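Local coordinates for protein beta-catenin homolog sys-1 (Caenorhabditis elegans, PDB 3C2G) that acts as a beta-catenin in Wnt asymmetry signalling, binding the TCF transcription factor pop-1 directly and activating or repressing target genes, at residues L256-V259 against I260-F264; K518-L521 against V522-I526. All coordinates share one frame; numbering follows the deposited sequence.

How the contacts relate
Both contacts are short stretches, about two and a half turns, of long helices in the all-helical armadillo domain, and they share a backbone pattern of i to i+4 hydrogen bonds closed by a threonine hydroxyl. Contact 1, in helix 251-270, has its centre about 17 Å from the centre of the chain and is mostly buried, so isoleucine, valine and leucine dominate. Contact 2, in helix 515-535, has its centre about 28 Å from the centre of the chain and is only partly buried; there the i to i+4 side-chain pairs are polar, glutamine with glutamate and glutamine with arginine. The two stretches belong to different parts of the superhelix, their centres about 44 Å apart, and do not touch.

Contact 1. Residues L256-V259 against I260-F264; sequences LIQV and IIRTF
I257 lays its CG2 methyl against CD1 of I261, one turn further along the same helix, at 3.8 Å. The two side chains run side by side in the same direction, an i to i+4 apolar pair on helix 251-270, one of the helices stacked into the armadillo domain. Branched apolar side chains suit this face, where I257 also packs on Y295 and N297 and I261 touches D299 at the start of helix 298-311. I260 faces another way, its CG1 and CD1 curling over the carbonyl oxygen of L256, while V259 and I260 both touch S235 of helix 224-239. R262, extended from CG to NE, sends its aliphatic part past Q258 O; CG of Q258 lies at the edge of the guanidinium, near its plane. R262 and T263 also touch F191 of helix 189-198.

T263 suits a buried helix position because its hydroxyl finds an acceptor in its own helix, V259 O. With chi1 at -62°, OG1 sits beside the backbone N and turns back to that oxygen. A valine in its place would keep the shape but would probably leave V259 O with the backbone N-H as its one donor from this turn. As it stands, OG1 donates at 2.8 Å and T263 N at 3.0 Å, and the two reach V259 O from opposite faces of its carbonyl plane.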
loop_
_atom_site.group_PDB
_atom_site.type_symbol
_atom_site.label_atom_id
_atom_site.label_comp_id
_atom_site.label_asym_id
_atom_site.label_seq_id
_atom_site.Cartn_x
_atom_site.Cartn_y
_atom_site.Cartn_z
ATOM N N LEU A 256 22.074 8.836 -0.113
ATOM C CA LEU A 256 20.976 9.775 0.064
ATOM C C LEU A 256 19.693 9.292 -0.609
ATOM O O LEU A 256 18.622 9.451 -0.051
ATOM C CB LEU A 256 21.371 11.166 -0.405
ATOM C CG LEU A 256 22.364 11.925 0.492
ATOM C CD1 LEU A 256 22.777 13.228 -0.153
ATOM C CD2 LEU A 256 21.840 12.185 1.915
ATOM N N ILE A 257 19.809 8.671 -1.780
ATOM C CA ILE A 257 18.647 8.132 -2.466
ATOM C C ILE A 257 18.019 7.093 -1.571
ATOM O O ILE A 257 16.798 7.084 -1.350
ATOM C CB ILE A 257 19.020 7.521 -3.836
ATOM C CG1 ILE A 257 19.212 8.637 -4.876
ATOM C CG2 ILE A 257 17.952 6.511 -4.318
ATOM C CD1 ILE A 257 19.860 8.169 -6.178
ATOM N N GLN A 258 18.875 6.224 -1.041
ATOM C CA GLN A 258 18.456 5.141 -0.151
ATOM C C GLN A 258 17.832 5.706 1.131
ATOM O O GLN A 258 16.846 5.170 1.620
ATOM C CB GLN A 258 19.640 4.206 0.135
ATOM C CG GLN A 258 19.298 2.703 0.171
ATOM C CD GLN A 258 18.670 2.149 -1.131
ATOM O OE1 GLN A 258 19.063 2.511 -2.252
ATOM N NE2 GLN A 258 17.692 1.254 -0.973
ATOM N N VAL A 259 18.383 6.796 1.654
ATOM C CA VAL A 259 17.780 7.473 2.792
ATOM C C VAL A 259 16.339 7.940 2.481
ATOM O O VAL A 259 15.442 7.812 3.314
ATOM C CB VAL A 259 18.627 8.674 3.263
ATOM C CG1 VAL A 259 17.798 9.603 4.166
ATOM C CG2 VAL A 259 19.866 8.199 3.993
ATOM N N ILE A 260 16.122 8.465 1.276
ATOM C CA ILE A 260 14.791 8.912 0.863
ATOM C C ILE A 260 13.805 7.733 0.739
ATOM O O ILE A 260 12.651 7.819 1.169
ATOM C CB ILE A 260 14.875 9.688 -0.464
ATOM C CG1 ILE A 260 15.557 11.030 -0.247
ATOM C CG2 ILE A 260 13.489 9.844 -1.111
ATOM C CD1 ILE A 260 16.211 11.551 -1.502
ATOM N N ILE A 261 14.268 6.647 0.139
ATOM C CA ILE A 261 13.457 5.455 -0.050
ATOM C C ILE A 261 13.044 4.816 1.277
ATOM O O ILE A 261 11.891 4.445 1.460
ATOM C CB ILE A 261 14.169 4.435 -0.974
ATOM C CG1 ILE A 261 14.257 5.008 -2.399
ATOM C CG2 ILE A 261 13.457 3.095 -0.952
ATOM C CD1 ILE A 261 15.049 4.181 -3.400
ATOM N N ARG A 262 13.969 4.713 2.213
ATOM C CA ARG A 262 13.636 4.165 3.518
ATOM C C ARG A 262 12.746 5.108 4.335
ATOM O O ARG A 262 11.979 4.662 5.185
ATOM C CB ARG A 262 14.909 3.792 4.293
ATOM C CG ARG A 262 15.676 2.585 3.700
ATOM C CD ARG A 262 16.953 2.330 4.515
ATOM N NE ARG A 262 17.824 1.291 3.959
ATOM C CZ ARG A 262 18.038 0.100 4.519
ATOM N NH1 ARG A 262 17.448 -0.225 5.667
ATOM N NH2 ARG A 262 18.855 -0.765 3.930
ATOM N N THR A 263 12.852 6.407 4.091
ATOM C CA THR A 263 11.933 7.353 4.711
ATOM C C THR A 263 10.515 7.183 4.158
ATOM O O THR A 263 9.559 7.235 4.922
ATOM C CB THR A 263 12.411 8.781 4.530
ATOM O OG1 THR A 263 13.673 8.929 5.190
ATOM C CG2 THR A 263 11.423 9.771 5.116
ATOM N N PHE A 264 10.384 6.953 2.851
ATOM C CA PHE A 264 9.083 6.645 2.272
ATOM C C PHE A 264 8.527 5.366 2.897
ATOM O O PHE A 264 7.365 5.322 3.298
ATOM C CB PHE A 264 9.148 6.484 0.735
ATOM C CG PHE A 264 9.342 7.781 -0.040
ATOM C CD1 PHE A 264 8.851 8.992 0.430
ATOM C CD2 PHE A 264 9.994 7.763 -1.279
ATOM C CE1 PHE A 264 9.014 10.171 -0.317
ATOM C CE2 PHE A 264 10.162 8.932 -2.034
ATOM C CZ PHE A 264 9.672 10.136 -1.553
#

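Contact 2. Residues K518-L521 against V522-I526; sequences KQQL and VERTI
Q520 and R524 lie alongside each other, one turn apart, with the flat ends of both side chains stacked: the amide and guanidinium planes are 23° apart. OE1 of Q520 sits over one face of the guanidinium, toward its rim and 3.7 Å from NH2, so the pair meets by stacking and not through a hydrogen bond. Q520 carries CG between its backbone N and carbonyl carbon (chi1 82°) and then runs straight out, which brings the amide over the arginine. NH1 of R524 is held by a hydrogen bond to S462 O on helix 457-472. Long side chains with planar polar ends suit this partly exposed part of the helix, since their methylenes pack on the helix while their tips reach a neighbour.

This i to i+4 pairing belongs to helix 515-535 of the armadillo domain, where helices 457-472, 494-507 and 563-579 pack around the same stretch. V522 is the apolar member: its side chain touches F506 and F565, a compact beta-branched residue suited to a buried place where helices 494-507 and 563-579 both come close. Its CG2 lies 3.3 Å from K518 O of the preceding turn, and its CB is 3.5 Å from Q519 O.

L521 packs on L465 of helix 457-472. Its side chain crosses that of T525 at a slant, CD2 coming 3.8 Å from OG1. The same hydroxyl donates to L521 O at 2.8 Å, and T525 N reaches this oxygen from the opposite face of its carbonyl plane.

Q519 bends at chi2 (58°), and NE2 donates to OE1 of E523 at 2.9 Å. OE1 lies near the plane of the Q519 amide and is met on its anti side, somewhat out of the carboxylate plane, while OE2 forms a salt bridge with K562.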
loop_
_atom_site.group_PDB
_atom_site.type_symbol
_atom_site.label_atom_id
_atom_site.label_comp_id
_atom_site.label_asym_id
_atom_site.label_seq_id
_atom_site.Cartn_x
_atom_site.Cartn_y
_atom_site.Cartn_z
ATOM N N LYS A 518 -20.278 -9.216 -6.200
ATOM C CA LYS A 518 -21.085 -10.030 -7.097
ATOM C C LYS A 518 -22.511 -9.487 -7.148
ATOM O O LYS A 518 -23.103 -9.365 -8.223
ATOM C CB LYS A 518 -21.064 -11.510 -6.677
ATOM C CG LYS A 518 -19.744 -12.215 -6.991
ATOM C CD LYS A 518 -19.519 -13.451 -6.148
ATOM C CE LYS A 518 -20.008 -14.699 -6.845
ATOM N NZ LYS A 518 -19.606 -15.922 -6.093
ATOM N N GLN A 519 -23.049 -9.138 -5.986
ATOM C CA GLN A 519 -24.355 -8.525 -5.943
ATOM C C GLN A 519 -24.381 -7.214 -6.741
ATOM O O GLN A 519 -25.322 -6.992 -7.500
ATOM C CB GLN A 519 -24.819 -8.328 -4.499
ATOM C CG GLN A 519 -26.197 -7.663 -4.347
ATOM C CD GLN A 519 -27.318 -8.426 -5.047
ATOM O OE1 GLN A 519 -27.268 -9.654 -5.182
ATOM N NE2 GLN A 519 -28.342 -7.696 -5.486
ATOM N N GLN A 520 -23.355 -6.366 -6.608
ATOM C CA GLN A 520 -23.362 -5.082 -7.324
ATOM C C GLN A 520 -23.214 -5.232 -8.843
ATOM O O GLN A 520 -23.719 -4.403 -9.588
ATOM C CB GLN A 520 -22.385 -4.046 -6.736
ATOM C CG GLN A 520 -20.932 -4.177 -7.168
ATOM C CD GLN A 520 -20.050 -2.952 -6.819
ATOM O OE1 GLN A 520 -20.483 -2.012 -6.137
ATOM N NE2 GLN A 520 -18.798 -2.981 -7.291
ATOM N N LEU A 521 -22.548 -6.292 -9.291
ATOM C CA LEU A 521 -22.400 -6.576 -10.716
ATOM C C LEU A 521 -23.740 -6.982 -11.312
ATOM O O LEU A 521 -24.074 -6.590 -12.434
ATOM C CB LEU A 521 -21.373 -7.691 -10.947
ATOM C CG LEU A 521 -21.005 -7.991 -12.403
ATOM C CD1 LEU A 521 -19.581 -8.434 -12.509
ATOM C CD2 LEU A 521 -21.928 -9.034 -13.031
ATOM N N VAL A 522 -24.486 -7.787 -10.556
ATOM C CA VAL A 522 -25.796 -8.256 -10.953
ATOM C C VAL A 522 -26.746 -7.072 -11.135
ATOM O O VAL A 522 -27.424 -6.967 -12.170
ATOM C CB VAL A 522 -26.341 -9.268 -9.921
ATOM C CG1 VAL A 522 -27.827 -9.495 -10.102
ATOM C CG2 VAL A 522 -25.584 -10.583 -10.042
ATOM N N GLU A 523 -26.761 -6.177 -10.139
ATOM C CA GLU A 523 -27.631 -5.003 -10.133
ATOM C C GLU A 523 -27.295 -4.076 -11.286
ATOM O O GLU A 523 -28.185 -3.577 -11.982
ATOM C CB GLU A 523 -27.513 -4.242 -8.807
ATOM C CG GLU A 523 -28.069 -5.000 -7.604
ATOM C CD GLU A 523 -27.888 -4.260 -6.279
ATOM O OE1 GLU A 523 -27.625 -4.941 -5.253
ATOM O OE2 GLU A 523 -28.013 -3.004 -6.255
ATOM N N ARG A 524 -26.004 -3.863 -11.499
ATOM C CA ARG A 524 -25.552 -2.996 -12.569
ATOM C C ARG A 524 -25.898 -3.569 -13.933
ATOM O O ARG A 524 -26.149 -2.815 -14.862
ATOM C CB ARG A 524 -24.054 -2.690 -12.440
ATOM C CG ARG A 524 -23.774 -1.699 -11.345
ATOM C CD ARG A 524 -22.315 -1.571 -11.032
ATOM N NE ARG A 524 -22.112 -0.585 -9.977
ATOM C CZ ARG A 524 -20.919 -0.150 -9.579
ATOM N NH1 ARG A 524 -19.824 -0.611 -10.165
ATOM N NH2 ARG A 524 -20.823 0.762 -8.621
ATOM N N THR A 525 -25.928 -4.894 -14.041
ATOM C CA THR A 525 -26.333 -5.542 -15.271
ATOM C C THR A 525 -27.798 -5.201 -15.570
ATOM O O THR A 525 -28.124 -4.713 -16.652
ATOM C CB THR A 525 -26.155 -7.071 -15.181
ATOM O OG1 THR A 525 -24.770 -7.383 -14.982
ATOM C CG2 THR A 525 -26.638 -7.739 -16.440
ATOM N N ILE A 526 -28.677 -5.455 -14.602
ATOM C CA ILE A 526 -30.098 -5.171 -14.777
ATOM C C ILE A 526 -30.268 -3.686 -15.149
ATOM O O ILE A 526 -31.024 -3.323 -16.053
ATOM C CB ILE A 526 -30.907 -5.533 -13.495
ATOM C CG1 ILE A 526 -30.756 -7.020 -13.146
ATOM C CG2 ILE A 526 -32.384 -5.155 -13.637
ATOM C CD1 ILE A 526 -30.871 -7.978 -14.326
#